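Local coordinates for fatty acid-binding protein TM_1468 (Thermotoga maritima, PDB 1VPV) that binds long-chain fatty acids such as palmitate and may take part in lipid transport or fatty acid metabolism, at residues 18-23 / 38-43; 109-114 / 127-132. All blocks are in the same frame, centred on the assembly; numbering follows the deposited sequence.

Contact 1 of 2, residues 18-23 / 38-43. With PLM (palmitic acid), chain D.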
ATOM      1  N   LEU A  18       3.558   0.235  12.972  1.00 21.05           N
ATOM      2  CA  LEU A  18       2.196   0.556  12.594  1.00 22.69           C
ATOM      3  C   LEU A  18       2.169   1.007  11.134  1.00 22.34           C
ATOM      4  O   LEU A  18       2.960   1.863  10.729  1.00 25.40           O
ATOM      5  CB  LEU A  18       1.679   1.673  13.492  1.00 23.21           C
ATOM      6  CG  LEU A  18       0.259   2.139  13.219  1.00 20.44           C
ATOM      7  CD1 LEU A  18      -0.730   1.080  13.609  1.00 20.28           C
ATOM      8  CD2 LEU A  18       0.030   3.422  14.012  1.00 23.16           C
ATOM      9  N   VAL A  19       1.293   0.422  10.331  1.00 21.91           N
ATOM     10  CA  VAL A  19       0.981   1.019   9.002  1.00 20.81           C
ATOM     11  C   VAL A  19      -0.486   1.447   9.061  1.00 20.65           C
ATOM     12  O   VAL A  19      -1.215   1.080   9.975  1.00 22.43           O
ATOM     13  CB  VAL A  19       1.225   0.051   7.824  1.00 19.35           C
ATOM     14  CG1 VAL A  19       2.701  -0.453   7.812  1.00 21.20           C
ATOM     15  CG2 VAL A  19       0.252  -1.145   7.875  1.00 23.14           C
ATOM     16  N   ASP A  20      -0.905   2.243   8.096  1.00 22.93           N
ATOM     17  CA  ASP A  20      -2.287   2.615   7.958  1.00 23.65           C
ATOM     18  C   ASP A  20      -3.003   1.632   7.034  1.00 24.97           C
ATOM     19  O   ASP A  20      -2.353   0.829   6.359  1.00 22.45           O
ATOM     20  CB  ASP A  20      -2.393   4.054   7.488  1.00 26.48           C
ATOM     21  CG  ASP A  20      -1.894   4.253   6.071  1.00 33.89           C
ATOM     22  OD1 ASP A  20      -2.532   3.718   5.113  1.00 37.39           O
ATOM     23  OD2 ASP A  20      -0.881   4.979   5.934  1.00 36.11           O
ATOM     24  N   SER A  21      -4.343   1.671   7.032  1.00 24.84           N
ATOM     25  CA  SER A  21      -5.128   0.672   6.301  1.00 24.94           C
ATOM     26  C   SER A  21      -4.886   0.690   4.780  1.00 23.75           C
ATOM     27  O   SER A  21      -5.103  -0.311   4.101  1.00 22.82           O
ATOM     28  CB  SER A  21      -6.608   0.864   6.562  1.00 23.29           C
ATOM     29  OG  SER A  21      -6.993   2.147   6.145  1.00 28.16           O
ATOM     30  N   THR A  22      -4.430   1.827   4.265  1.00 23.73           N
ATOM     31  CA  THR A  22      -4.061   1.941   2.854  1.00 25.76           C
ATOM     32  C   THR A  22      -2.782   1.176   2.473  1.00 22.91           C
ATOM     33  O   THR A  22      -2.456   1.131   1.320  1.00 22.46           O
ATOM     34  CB  THR A  22      -3.863   3.418   2.414  1.00 25.10           C
ATOM     35  OG1 THR A  22      -2.617   3.906   2.887  1.00 28.58           O
ATOM     36  CG2 THR A  22      -4.950   4.274   2.964  1.00 33.63           C
ATOM     37  N   ALA A  23      -2.069   0.627   3.445  1.00 21.86           N
ATOM     38  CA  ALA A  23      -0.956  -0.284   3.183  1.00 26.27           C
ATOM     39  C   ALA A  23      -1.372  -1.672   2.672  1.00 26.49           C
ATOM     40  O   ALA A  23      -0.519  -2.405   2.138  1.00 21.22           O
ATOM     41  CB  ALA A  23      -0.053  -0.447   4.445  1.00 26.74           C
ATOM     42  N   ILE A  38      -3.781   0.780  11.258  1.00 23.23           N
ATOM     43  CA  ILE A  38      -4.715   1.785  11.775  1.00 23.13           C
ATOM     44  C   ILE A  38      -5.705   2.162  10.669  1.00 23.22           C
ATOM     45  O   ILE A  38      -5.292   2.515   9.588  1.00 21.74           O
ATOM     46  CB  ILE A  38      -4.020   3.048  12.364  1.00 23.40           C
ATOM     47  CG1 ILE A  38      -5.066   4.050  12.828  1.00 17.52           C
ATOM     48  CG2 ILE A  38      -3.053   3.705  11.366  1.00 22.39           C
ATOM     49  CD1 ILE A  38      -4.473   5.214  13.608  1.00 22.84           C
ATOM     50  N   PRO A  39      -7.020   2.053  10.946  1.00 24.83           N
ATOM     51  CA  PRO A  39      -8.014   2.295   9.897  1.00 24.94           C
ATOM     52  C   PRO A  39      -8.140   3.757   9.455  1.00 25.17           C
ATOM     53  O   PRO A  39      -8.210   4.663  10.287  1.00 23.18           O
ATOM     54  CB  PRO A  39      -9.345   1.838  10.530  1.00 24.07           C
ATOM     55  CG  PRO A  39      -9.012   1.255  11.861  1.00 25.19           C
ATOM     56  CD  PRO A  39      -7.639   1.683  12.237  1.00 23.76           C
ATOM     57  N   LEU A  40      -8.184   3.968   8.148  1.00 23.34           N
ATOM     58  CA  LEU A  40      -8.775   5.184   7.636  1.00 22.67           C
ATOM     59  C   LEU A  40     -10.294   4.945   7.510  1.00 22.91           C
ATOM     60  O   LEU A  40     -10.797   3.856   7.819  1.00 20.22           O
ATOM     61  CB  LEU A  40      -8.159   5.570   6.286  1.00 23.21           C
ATOM     62  CG  LEU A  40      -6.852   6.345   6.324  1.00 18.93           C
ATOM     63  CD1 LEU A  40      -5.687   5.443   6.777  1.00 20.47           C
ATOM     64  CD2 LEU A  40      -6.556   6.960   4.976  1.00 20.76           C
ATOM     65  N   TYR A  41     -11.005   5.971   7.054  1.00 24.21           N
ATOM     66  CA  TYR A  41     -12.459   5.944   6.991  1.00 25.08           C
ATOM     67  C   TYR A  41     -13.016   6.115   5.581  1.00 21.84           C
ATOM     68  O   TYR A  41     -12.437   6.785   4.720  1.00 19.66           O
ATOM     69  CB  TYR A  41     -13.049   7.007   7.896  1.00 26.15           C
ATOM     70  CG  TYR A  41     -12.597   6.894   9.321  1.00 28.90           C
ATOM     71  CD1 TYR A  41     -13.187   5.985  10.185  1.00 27.53           C
ATOM     72  CD2 TYR A  41     -11.590   7.725   9.814  1.00 38.99           C
ATOM     73  CE1 TYR A  41     -12.770   5.866  11.499  1.00 35.03           C
ATOM     74  CE2 TYR A  41     -11.171   7.636  11.154  1.00 41.56           C
ATOM     75  CZ  TYR A  41     -11.765   6.699  11.984  1.00 39.94           C
ATOM     76  OH  TYR A  41     -11.349   6.603  13.295  1.00 39.00           O
ATOM     77  N   VAL A  42     -14.158   5.480   5.395  1.00 20.49           N
ATOM     78  CA  VAL A  42     -14.907   5.501   4.168  1.00 23.01           C
ATOM     79  C   VAL A  42     -16.281   6.127   4.521  1.00 21.39           C
ATOM     80  O   VAL A  42     -16.994   5.630   5.398  1.00 18.09           O
ATOM     81  CB  VAL A  42     -15.053   4.060   3.600  1.00 23.31           C
ATOM     82  CG1 VAL A  42     -16.083   3.998   2.494  1.00 29.10           C
ATOM     83  CG2 VAL A  42     -13.739   3.586   3.088  1.00 28.25           C
ATOM     84  N   VAL A  43     -16.615   7.221   3.844  1.00 20.27           N
ATOM     85  CA  VAL A  43     -17.835   7.977   4.093  1.00 20.26           C
ATOM     86  C   VAL A  43     -18.684   7.991   2.834  1.00 20.43           C
ATOM     87  O   VAL A  43     -18.300   8.580   1.841  1.00 20.55           O
ATOM     88  CB  VAL A  43     -17.512   9.430   4.493  1.00 19.53           C
ATOM     89  CG1 VAL A  43     -18.781  10.182   4.831  1.00 22.61           C
ATOM     90  CG2 VAL A  43     -16.584   9.430   5.699  1.00 22.36           C
TER
HETATM   91  C1  PLM D 501      -7.323   9.682   2.684  1.00 34.58           C
HETATM   92  O1  PLM D 501      -6.563  10.387   3.412  1.00 33.10           O
HETATM   93  O2  PLM D 501      -8.559   9.953   2.549  1.00 29.42           O
HETATM   94  C2  PLM D 501      -6.720   8.480   1.994  1.00 28.71           C
HETATM   95  C3  PLM D 501      -6.455   8.761   0.529  1.00 19.59           C
HETATM   96  C4  PLM D 501      -5.985   7.491  -0.168  1.00 17.20           C
HETATM   97  C5  PLM D 501      -5.796   7.781  -1.654  1.00 17.40           C
HETATM   98  C6  PLM D 501      -5.337   6.567  -2.420  1.00 19.64           C
HETATM   99  C7  PLM D 501      -5.081   6.864  -3.889  1.00 20.02           C
HETATM  100  C8  PLM D 501      -5.022   5.578  -4.708  1.00 18.58           C
HETATM  101  C9  PLM D 501      -3.720   4.838  -4.490  1.00 18.97           C
HETATM  102  CA  PLM D 501      -3.684   3.516  -5.231  1.00 21.27           C
HETATM  103  CB  PLM D 501      -2.309   2.876  -5.119  1.00 15.01           C
HETATM  104  CC  PLM D 501      -2.357   1.430  -5.602  1.00 18.39           C
HETATM  105  CD  PLM D 501      -0.956   0.787  -5.666  1.00 20.79           C
HETATM  106  CE  PLM D 501      -1.017  -0.707  -5.931  1.00 21.45           C
HETATM  107  CF  PLM D 501       0.354  -1.316  -6.178  1.00 28.46           C
HETATM  108  CG  PLM D 501       1.089  -1.662  -4.880  1.00 28.46           C

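Contact 2 of 2, residues 109-114 / 127-132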
ATOM      1  N   GLY A 109      -3.420  13.257   4.294  1.00 17.95           N
ATOM      2  CA  GLY A 109      -2.976  13.875   5.584  1.00 19.30           C
ATOM      3  C   GLY A 109      -2.695  12.849   6.697  1.00 20.46           C
ATOM      4  O   GLY A 109      -2.478  13.201   7.853  1.00 16.58           O
ATOM      5  N   THR A 110      -2.681  11.562   6.348  1.00 20.19           N
ATOM      6  CA  THR A 110      -2.376  10.551   7.339  1.00 20.76           C
ATOM      7  C   THR A 110      -1.019  10.802   8.008  1.00 20.47           C
ATOM      8  O   THR A 110      -0.905  10.765   9.240  1.00 19.37           O
ATOM      9  CB  THR A 110      -2.440   9.158   6.719  1.00 20.56           C
ATOM     10  OG1 THR A 110      -3.761   8.957   6.200  1.00 19.05           O
ATOM     11  CG2 THR A 110      -2.153   8.099   7.765  1.00 23.27           C
ATOM     12  N   TYR A 111      -0.010  11.089   7.196  1.00 20.07           N
ATOM     13  CA  TYR A 111       1.310  11.410   7.709  1.00 20.83           C
ATOM     14  C   TYR A 111       1.241  12.592   8.655  1.00 23.05           C
ATOM     15  O   TYR A 111       1.879  12.575   9.723  1.00 23.70           O
ATOM     16  CB  TYR A 111       2.299  11.678   6.569  1.00 20.48           C
ATOM     17  CG  TYR A 111       3.621  12.229   7.022  1.00 18.35           C
ATOM     18  CD1 TYR A 111       4.640  11.389   7.432  1.00 23.02           C
ATOM     19  CD2 TYR A 111       3.857  13.607   7.045  1.00 20.42           C
ATOM     20  CE1 TYR A 111       5.860  11.902   7.855  1.00 20.51           C
ATOM     21  CE2 TYR A 111       5.067  14.127   7.473  1.00 16.82           C
ATOM     22  CZ  TYR A 111       6.060  13.260   7.874  1.00 22.25           C
ATOM     23  OH  TYR A 111       7.261  13.758   8.297  1.00 25.59           O
ATOM     24  N   ASN A 112       0.459  13.611   8.300  1.00 24.19           N
ATOM     25  CA  ASN A 112       0.349  14.767   9.172  1.00 25.10           C
ATOM     26  C   ASN A 112      -0.228  14.395  10.526  1.00 23.32           C
ATOM     27  O   ASN A 112       0.347  14.770  11.541  1.00 23.09           O
ATOM     28  CB  ASN A 112      -0.414  15.922   8.519  1.00 25.93           C
ATOM     29  CG  ASN A 112       0.473  16.730   7.556  1.00 34.92           C
ATOM     30  OD1 ASN A 112       1.697  16.525   7.494  1.00 40.06           O
ATOM     31  ND2 ASN A 112      -0.141  17.642   6.799  1.00 39.17           N
ATOM     32  N   SER A 113      -1.317  13.628  10.530  1.00 22.37           N
ATOM     33  CA  SER A 113      -1.978  13.215  11.765  1.00 21.46           C
ATOM     34  C   SER A 113      -1.029  12.443  12.678  1.00 21.09           C
ATOM     35  O   SER A 113      -0.915  12.727  13.889  1.00 17.87           O
ATOM     36  CB  SER A 113      -3.185  12.345  11.472  1.00 20.04           C
ATOM     37  OG  SER A 113      -4.275  13.112  11.084  1.00 24.34           O
ATOM     38  N   ALA A 114      -0.339  11.492  12.065  1.00 21.18           N
ATOM     39  CA  ALA A 114       0.577  10.608  12.773  1.00 21.41           C
ATOM     40  C   ALA A 114       1.675  11.396  13.440  1.00 21.21           C
ATOM     41  O   ALA A 114       2.044  11.095  14.573  1.00 22.70           O
ATOM     42  CB  ALA A 114       1.182   9.580  11.810  1.00 20.20           C
ATOM     43  N   VAL A 127       8.001   8.578  12.525  1.00 20.44           N
ATOM     44  CA  VAL A 127       7.048   8.492  11.448  1.00 20.06           C
ATOM     45  C   VAL A 127       7.743   8.623  10.120  1.00 19.22           C
ATOM     46  O   VAL A 127       8.400   9.607   9.881  1.00 15.75           O
ATOM     47  CB  VAL A 127       5.991   9.595  11.525  1.00 20.84           C
ATOM     48  CG1 VAL A 127       4.839   9.264  10.532  1.00 22.98           C
ATOM     49  CG2 VAL A 127       5.453   9.737  12.935  1.00 14.28           C
ATOM     50  N   VAL A 128       7.583   7.615   9.270  1.00 19.90           N
ATOM     51  CA  VAL A 128       8.199   7.596   7.954  1.00 20.54           C
ATOM     52  C   VAL A 128       7.152   7.796   6.871  1.00 20.25           C
ATOM     53  O   VAL A 128       6.162   7.013   6.776  1.00 17.91           O
ATOM     54  CB  VAL A 128       8.937   6.271   7.702  1.00 20.82           C
ATOM     55  CG1 VAL A 128       9.545   6.240   6.297  1.00 26.41           C
ATOM     56  CG2 VAL A 128      10.026   6.115   8.714  1.00 23.54           C
ATOM     57  N   ASP A 129       7.351   8.873   6.106  1.00 20.92           N
ATOM     58  CA  ASP A 129       6.605   9.169   4.875  1.00 21.69           C
ATOM     59  C   ASP A 129       7.117   8.257   3.758  1.00 22.87           C
ATOM     60  O   ASP A 129       8.083   8.596   3.103  1.00 26.38           O
ATOM     61  CB  ASP A 129       6.790  10.649   4.447  1.00 20.19           C
ATOM     62  CG  ASP A 129       5.896  11.039   3.220  1.00 29.18           C
ATOM     63  OD1 ASP A 129       5.161  10.162   2.710  1.00 23.15           O
ATOM     64  OD2 ASP A 129       5.902  12.219   2.768  1.00 20.13           O
ATOM     65  N   THR A 130       6.450   7.134   3.503  1.00 22.89           N
ATOM     66  CA  THR A 130       6.945   6.180   2.525  1.00 24.65           C
ATOM     67  C   THR A 130       6.903   6.676   1.086  1.00 25.22           C
ATOM     68  O   THR A 130       7.519   6.052   0.235  1.00 23.06           O
ATOM     69  CB  THR A 130       6.121   4.887   2.501  1.00 24.06           C
ATOM     70  OG1 THR A 130       4.778   5.210   2.165  1.00 21.08           O
ATOM     71  CG2 THR A 130       6.164   4.201   3.822  1.00 27.46           C
ATOM     72  N   LEU A 131       6.124   7.729   0.800  1.00 25.59           N
ATOM     73  CA  LEU A 131       5.860   8.151  -0.593  1.00 25.42           C
ATOM     74  C   LEU A 131       5.278   6.996  -1.438  1.00 24.83           C
ATOM     75  O   LEU A 131       5.455   6.938  -2.648  1.00 26.72           O
ATOM     76  CB  LEU A 131       7.110   8.746  -1.268  1.00 22.66           C
ATOM     77  CG  LEU A 131       7.770   9.923  -0.523  1.00 30.10           C
ATOM     78  CD1 LEU A 131       9.028  10.374  -1.255  1.00 25.74           C
ATOM     79  CD2 LEU A 131       6.838  11.154  -0.299  1.00 26.25           C
ATOM     80  N   LEU A 132       4.575   6.079  -0.794  1.00 23.37           N
ATOM     81  CA  LEU A 132       3.943   5.006  -1.515  1.00 23.75           C
ATOM     82  C   LEU A 132       2.529   4.833  -1.039  1.00 25.12           C
ATOM     83  O   LEU A 132       1.954   5.734  -0.406  1.00 24.14           O
ATOM     84  CB  LEU A 132       4.754   3.727  -1.383  1.00 24.54           C
ATOM     85  CG  LEU A 132       6.182   3.845  -1.953  1.00 28.32           C
ATOM     86  CD1 LEU A 132       7.015   2.734  -1.391  1.00 29.09           C
ATOM     87  CD2 LEU A 132       6.198   3.854  -3.467  1.00 29.16           C
TER

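Contact 1 of 2, residues 18-23 / 38-43
In the first beta-alpha-beta unit of this DegV-family fold, the end of strand 15-20 runs parallel to strand 35-43, and D20 bridges I38. I38 N donates to V19 O (2.9 Å, 159° at the hydrogen), the donor lying in the carbonyl plane. The next link, S21 N to I38 O, is bent and weak, consistent with the chain turning into the 3-10 segment 21-23. A side chain then takes over: S21 OG, swung between its own backbone N and carbonyl carbon (chi1 60°), accepts from L40 N at 3.0 Å in a nearly straight bond of 173°. Serine suits this place, since its short hydroxyl reaches the neighbouring backbone and also bonds to D52. Apolar groups fill in beside the ladder. L18 sets CD1 4.0 Å from I38 CB, both side chains also meeting F83 of helix 80-92. L40 is forked between two tasks. L40 CD1 rests 3.6 Å from D20 CB, whose carboxylate accepts from L103 N through OD2, while L40 CD2 touches T22 CG2 and lies 3.4 Å from C2 of the palmitic acid, next to the carboxyl carbon.

Contact 2 of 2, residues 109-114 / 127-132
The phenol ring of Y111 meets strand 127-129 obliquely, with V127 CG1 and D129 CB as its main partners. Y111 CD1 is 3.8 Å from V127 CG1, and Y111 CE1 is 3.7 Å from D129 CB. The carboxylate of D129, the other flat group, is turned 32° from the ring plane, but it is D129 CB, not the carboxylate, that touches the ring. Y111 CG lies anti to its own N (chi1 171°), which carries the ring from the helix toward the strand, where it spans these two alternate residues. The aromatic carbons suit this partly exposed seam, as they supply a broad apolar surface. With an alanine at Y111, V127 CG1 and D129 CB would probably lose the ring they pack against, and a gap would be likely to open between helix and strand. One turn further along the helix, A114 is small enough for the strand to come close, its CB resting 3.9 Å from the same V127 CG1. Branched V127 thus serves both helix residues with one methyl. The polar end of D129 looks to other partners: OD2 is hydrogen-bonded to S105, while OD1 accepts from L131 N at 3.2 Å, forming an Asx turn. Helix 110-114 runs nearly antiparallel to strand 127-129, at 164° and 9.0 Å between axes, as expected in the beta-alpha-beta unit 97-129. Strand 97-102 lies alongside, V100 touching V127 and T102 touching Y111, while helix 80-92 packs F83 against A114 and helix 154-166 meets V128 through L158.

Overall arrangement
Both contacts belong to beta-alpha-beta units of one mixed sheet, in which strand 15-20 pairs with 35-43 and, through 97-102, is linked to 125-129. Contact 1 is buried and joins strand to strand, so backbone hydrogen bonds and a serine hydroxyl work alongside apolar packing. Contact 2 lies nearer the surface and lays a helix over a strand, relying on apolar packing between side chains. Their centres are 12 Å apart, and T110, on the helix of contact 2, touches contact 1: T110 OG1 is 3.6 Å from L40 CD2, and T110 CG2 packs against D20. T110 OG1 also bonds to S108, which with T75 holds the palmitate, so contact 1 reaches the ligand directly while contact 2 stands farther off.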